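Local coordinates for pyroglutatmate porin OpdO (Pseudomonas aeruginosa, PDB 3SZV), which probably acts as an outer-membrane porin of the OprD family, a beta-barrel channel associated with the uptake of small carboxylates such as pyroglutamate, at residues N298-G303 against R334-D339. Residues are numbered along the deposited sequence; the frame is centred on the assembly and turned at random.
Sequences NFIQIG and RYVSGD
The CA atoms of Asn-298 and Val-336, 7.0 Å apart, are the closest pair across the contact, where the loop segment 298-303 lies against the strand segment 334-339. The contact is made by side chains, with Ile-300 packed on both Arg-334 and Val-336. Its two branches divide the work: the CG1 branch carries CD1 to Val-336 CG2, tip to tip at 3.6 Å, while CG2, with CB beside it, packs on Arg-334. CG1 of the isoleucine sits between the backbone N and the carbonyl carbon (chi1 57°), an arrangement that sends CG2 to the arginine and leaves the CG1 branch for the valine. The other methyl of Val-336, CG1, lies 4.0 Å from Asn-298 CB, a looser apolar touch.

As in other OprD-family channels, a long loop, here the one joining strands 271-281 and 311-320, folds into the barrel and packs on the inner wall. The wall is formed at this point by strand 329-343, with strands 311-320 and 346-361 beside it.

Arg-334 leaves the strand with its chain extended from CG to NE and runs antiparallel alongside the isoleucine side chain. Ile-300 CB lies over one guanidinium face, 3.6 Å above the plane and near its margin. Asn-355 OD1 accepts bonds from both Arg-334 NE and Gln-301 N, tying strand and loop to one acceptor. A water adds a second bridge: it donates to Gln-301 OE1 at 2.8 Å and accepts a weak bond from Arg-334 NH2 at 3.2 Å. The amide of Gln-301 also gives NE2 to Glu-389, and that of Asn-298 is held at both ends, by Gln-314 at OD1 and Ser-312 at ND2. Within the loop, Ile-300 N donates to Gly-303 O at 3.0 Å, holding the two ends of the 300-303 bend together.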
ATOM      1  N   ASN A 298       6.859 -10.938   0.875  1.00 11.69           N
ATOM      2  CA  ASN A 298       7.587 -11.071  -0.379  1.00 11.87           C
ATOM      3  C   ASN A 298       6.864 -10.485  -1.597  1.00 13.28           C
ATOM      4  O   ASN A 298       7.188 -10.807  -2.737  1.00 14.24           O
ATOM      5  CB  ASN A 298       7.980 -12.543  -0.615  1.00 13.11           C
ATOM      6  CG  ASN A 298       9.077 -13.020   0.343  1.00 13.52           C
ATOM      7  OD1 ASN A 298       9.716 -12.224   1.045  1.00 13.65           O
ATOM      8  ND2 ASN A 298       9.311 -14.333   0.361  1.00 14.00           N
ATOM      9  N   PHE A 299       5.902  -9.597  -1.345  1.00 13.53           N
ATOM     10  CA  PHE A 299       5.263  -8.826  -2.412  1.00 13.59           C
ATOM     11  C   PHE A 299       6.200  -7.688  -2.795  1.00 12.59           C
ATOM     12  O   PHE A 299       6.541  -6.838  -1.961  1.00 14.29           O
ATOM     13  CB  PHE A 299       3.905  -8.286  -1.932  1.00 12.10           C
ATOM     14  CG  PHE A 299       3.352  -7.134  -2.741  1.00 12.89           C
ATOM     15  CD1 PHE A 299       3.053  -7.277  -4.087  1.00 14.54           C
ATOM     16  CD2 PHE A 299       3.068  -5.930  -2.120  1.00 14.48           C
ATOM     17  CE1 PHE A 299       2.514  -6.203  -4.817  1.00 16.86           C
ATOM     18  CE2 PHE A 299       2.527  -4.865  -2.837  1.00 15.24           C
ATOM     19  CZ  PHE A 299       2.251  -5.007  -4.182  1.00 15.58           C
ATOM     20  N   ILE A 300       6.622  -7.695  -4.055  1.00 13.44           N
ATOM     21  CA  ILE A 300       7.632  -6.765  -4.543  1.00 12.17           C
ATOM     22  C   ILE A 300       7.155  -6.045  -5.813  1.00 15.58           C
ATOM     23  O   ILE A 300       5.954  -5.767  -5.927  1.00 17.10           O
ATOM     24  CB  ILE A 300       9.006  -7.463  -4.663  1.00 12.25           C
ATOM     25  CG1 ILE A 300       8.950  -8.689  -5.582  1.00 14.16           C
ATOM     26  CG2 ILE A 300       9.499  -7.862  -3.280  1.00 14.90           C
ATOM     27  CD1 ILE A 300      10.340  -9.170  -5.990  1.00 15.15           C
ATOM     28  N   GLN A 301       8.050  -5.707  -6.744  1.00 13.81           N
ATOM     29  CA  GLN A 301       7.654  -4.787  -7.810  1.00 15.42           C
ATOM     30  C   GLN A 301       6.554  -5.353  -8.689  1.00 18.25           C
ATOM     31  O   GLN A 301       5.564  -4.674  -8.985  1.00 19.55           O
ATOM     32  CB  GLN A 301       8.853  -4.368  -8.666  1.00 14.40           C
ATOM     33  CG  GLN A 301       8.498  -3.383  -9.770  1.00 16.22           C
ATOM     34  CD  GLN A 301       9.726  -2.814 -10.467  1.00 15.47           C
ATOM     35  OE1 GLN A 301      10.794  -2.671  -9.866  1.00 18.30           O
ATOM     36  NE2 GLN A 301       9.583  -2.487 -11.747  1.00 17.72           N
ATOM     37  N   ILE A 302       6.724  -6.596  -9.107  1.00 17.80           N
ATOM     38  CA  ILE A 302       5.743  -7.221  -9.987  1.00 18.99           C
ATOM     39  C   ILE A 302       4.918  -8.267  -9.245  1.00 20.25           C
ATOM     40  O   ILE A 302       3.686  -8.154  -9.133  1.00 22.77           O
ATOM     41  CB  ILE A 302       6.413  -7.842 -11.219  1.00 19.45           C
ATOM     42  CG1 ILE A 302       7.146  -6.755 -12.021  1.00 24.86           C
ATOM     43  CG2 ILE A 302       5.376  -8.552 -12.102  1.00 26.69           C
ATOM     44  CD1 ILE A 302       7.913  -7.265 -13.218  1.00 32.17           C
ATOM     45  N   GLY A 303       5.593  -9.269  -8.702  1.00 14.88           N
ATOM     46  CA  GLY A 303       4.894 -10.407  -8.133  1.00 15.58           C
ATOM     47  C   GLY A 303       4.602 -10.360  -6.649  1.00 13.71           C
ATOM     48  O   GLY A 303       5.275  -9.658  -5.875  1.00 13.41           O
ATOM     49  N   ARG A 334      16.785  -6.280  -4.579  1.00 14.36           N
ATOM     50  CA  ARG A 334      16.223  -7.419  -3.872  1.00 14.55           C
ATOM     51  C   ARG A 334      15.958  -8.552  -4.844  1.00 17.25           C
ATOM     52  O   ARG A 334      15.832  -8.340  -6.049  1.00 16.70           O
ATOM     53  CB  ARG A 334      14.948  -7.030  -3.116  1.00 14.81           C
ATOM     54  CG  ARG A 334      13.874  -6.438  -4.002  1.00 14.71           C
ATOM     55  CD  ARG A 334      12.681  -5.940  -3.201  1.00 13.58           C
ATOM     56  NE  ARG A 334      11.801  -5.194  -4.084  1.00 14.83           N
ATOM     57  CZ  ARG A 334      10.847  -4.371  -3.673  1.00 15.69           C
ATOM     58  NH1 ARG A 334      10.602  -4.228  -2.377  1.00 16.24           N
ATOM     59  NH2 ARG A 334      10.112  -3.706  -4.556  1.00 16.65           N
ATOM     60  N   TYR A 335      15.893  -9.756  -4.301  1.00 15.01           N
ATOM     61  CA  TYR A 335      15.703 -10.956  -5.090  1.00 14.00           C
ATOM     62  C   TYR A 335      14.779 -11.864  -4.300  1.00 17.29           C
ATOM     63  O   TYR A 335      14.969 -12.060  -3.090  1.00 17.26           O
ATOM     64  CB  TYR A 335      17.048 -11.640  -5.326  1.00 18.19           C
ATOM     65  CG  TYR A 335      16.967 -12.957  -6.059  1.00 19.50           C
ATOM     66  CD1 TYR A 335      16.978 -14.163  -5.368  1.00 18.33           C
ATOM     67  CD2 TYR A 335      16.911 -12.995  -7.444  1.00 20.07           C
ATOM     68  CE1 TYR A 335      16.929 -15.386  -6.050  1.00 18.90           C
ATOM     69  CE2 TYR A 335      16.863 -14.211  -8.130  1.00 19.30           C
ATOM     70  CZ  TYR A 335      16.863 -15.387  -7.420  1.00 20.01           C
ATOM     71  OH  TYR A 335      16.813 -16.582  -8.118  1.00 23.50           O
ATOM     72  N   VAL A 336      13.774 -12.404  -4.980  1.00 15.31           N
ATOM     73  CA  VAL A 336      12.853 -13.340  -4.365  1.00 15.22           C
ATOM     74  C   VAL A 336      12.774 -14.581  -5.241  1.00 15.87           C
ATOM     75  O   VAL A 336      12.633 -14.485  -6.456  1.00 16.80           O
ATOM     76  CB  VAL A 336      11.454 -12.730  -4.213  1.00 13.92           C
ATOM     77  CG1 VAL A 336      10.512 -13.716  -3.534  1.00 16.41           C
ATOM     78  CG2 VAL A 336      11.514 -11.422  -3.423  1.00 15.89           C
ATOM     79  N   SER A 337      12.904 -15.746  -4.612  1.00 16.49           N
ATOM     80  CA  SER A 337      12.842 -17.023  -5.322  1.00 16.13           C
ATOM     81  C   SER A 337      11.716 -17.866  -4.748  1.00 16.19           C
ATOM     82  O   SER A 337      11.639 -18.083  -3.540  1.00 16.95           O
ATOM     83  CB  SER A 337      14.181 -17.750  -5.179  1.00 18.65           C
ATOM     84  OG  SER A 337      14.174 -19.004  -5.848  1.00 20.73           O
ATOM     85  N   GLY A 338      10.825 -18.319  -5.625  1.00 15.44           N
ATOM     86  CA  GLY A 338       9.686 -19.118  -5.210  1.00 17.79           C
ATOM     87  C   GLY A 338       9.709 -20.502  -5.836  1.00 17.55           C
ATOM     88  O   GLY A 338      10.122 -20.678  -6.984  1.00 19.62           O
ATOM     89  N   ASP A 339       9.260 -21.484  -5.066  1.00 17.44           N
ATOM     90  CA  ASP A 339       9.070 -22.833  -5.592  1.00 17.28           C
ATOM     91  C   ASP A 339       7.851 -23.493  -4.948  1.00 17.10           C
ATOM     92  O   ASP A 339       7.077 -22.841  -4.233  1.00 17.20           O
ATOM     93  CB  ASP A 339      10.358 -23.671  -5.471  1.00 20.23           C
ATOM     94  CG  ASP A 339      10.664 -24.103  -4.050  1.00 25.44           C
ATOM     95  OD1 ASP A 339       9.989 -23.653  -3.108  1.00 24.97           O
ATOM     96  OD2 ASP A 339      11.606 -24.908  -3.876  1.00 31.60           O
TER
HETATM   97  O   HOH W   1      11.411  -2.320  -7.177  1.00 18.44           O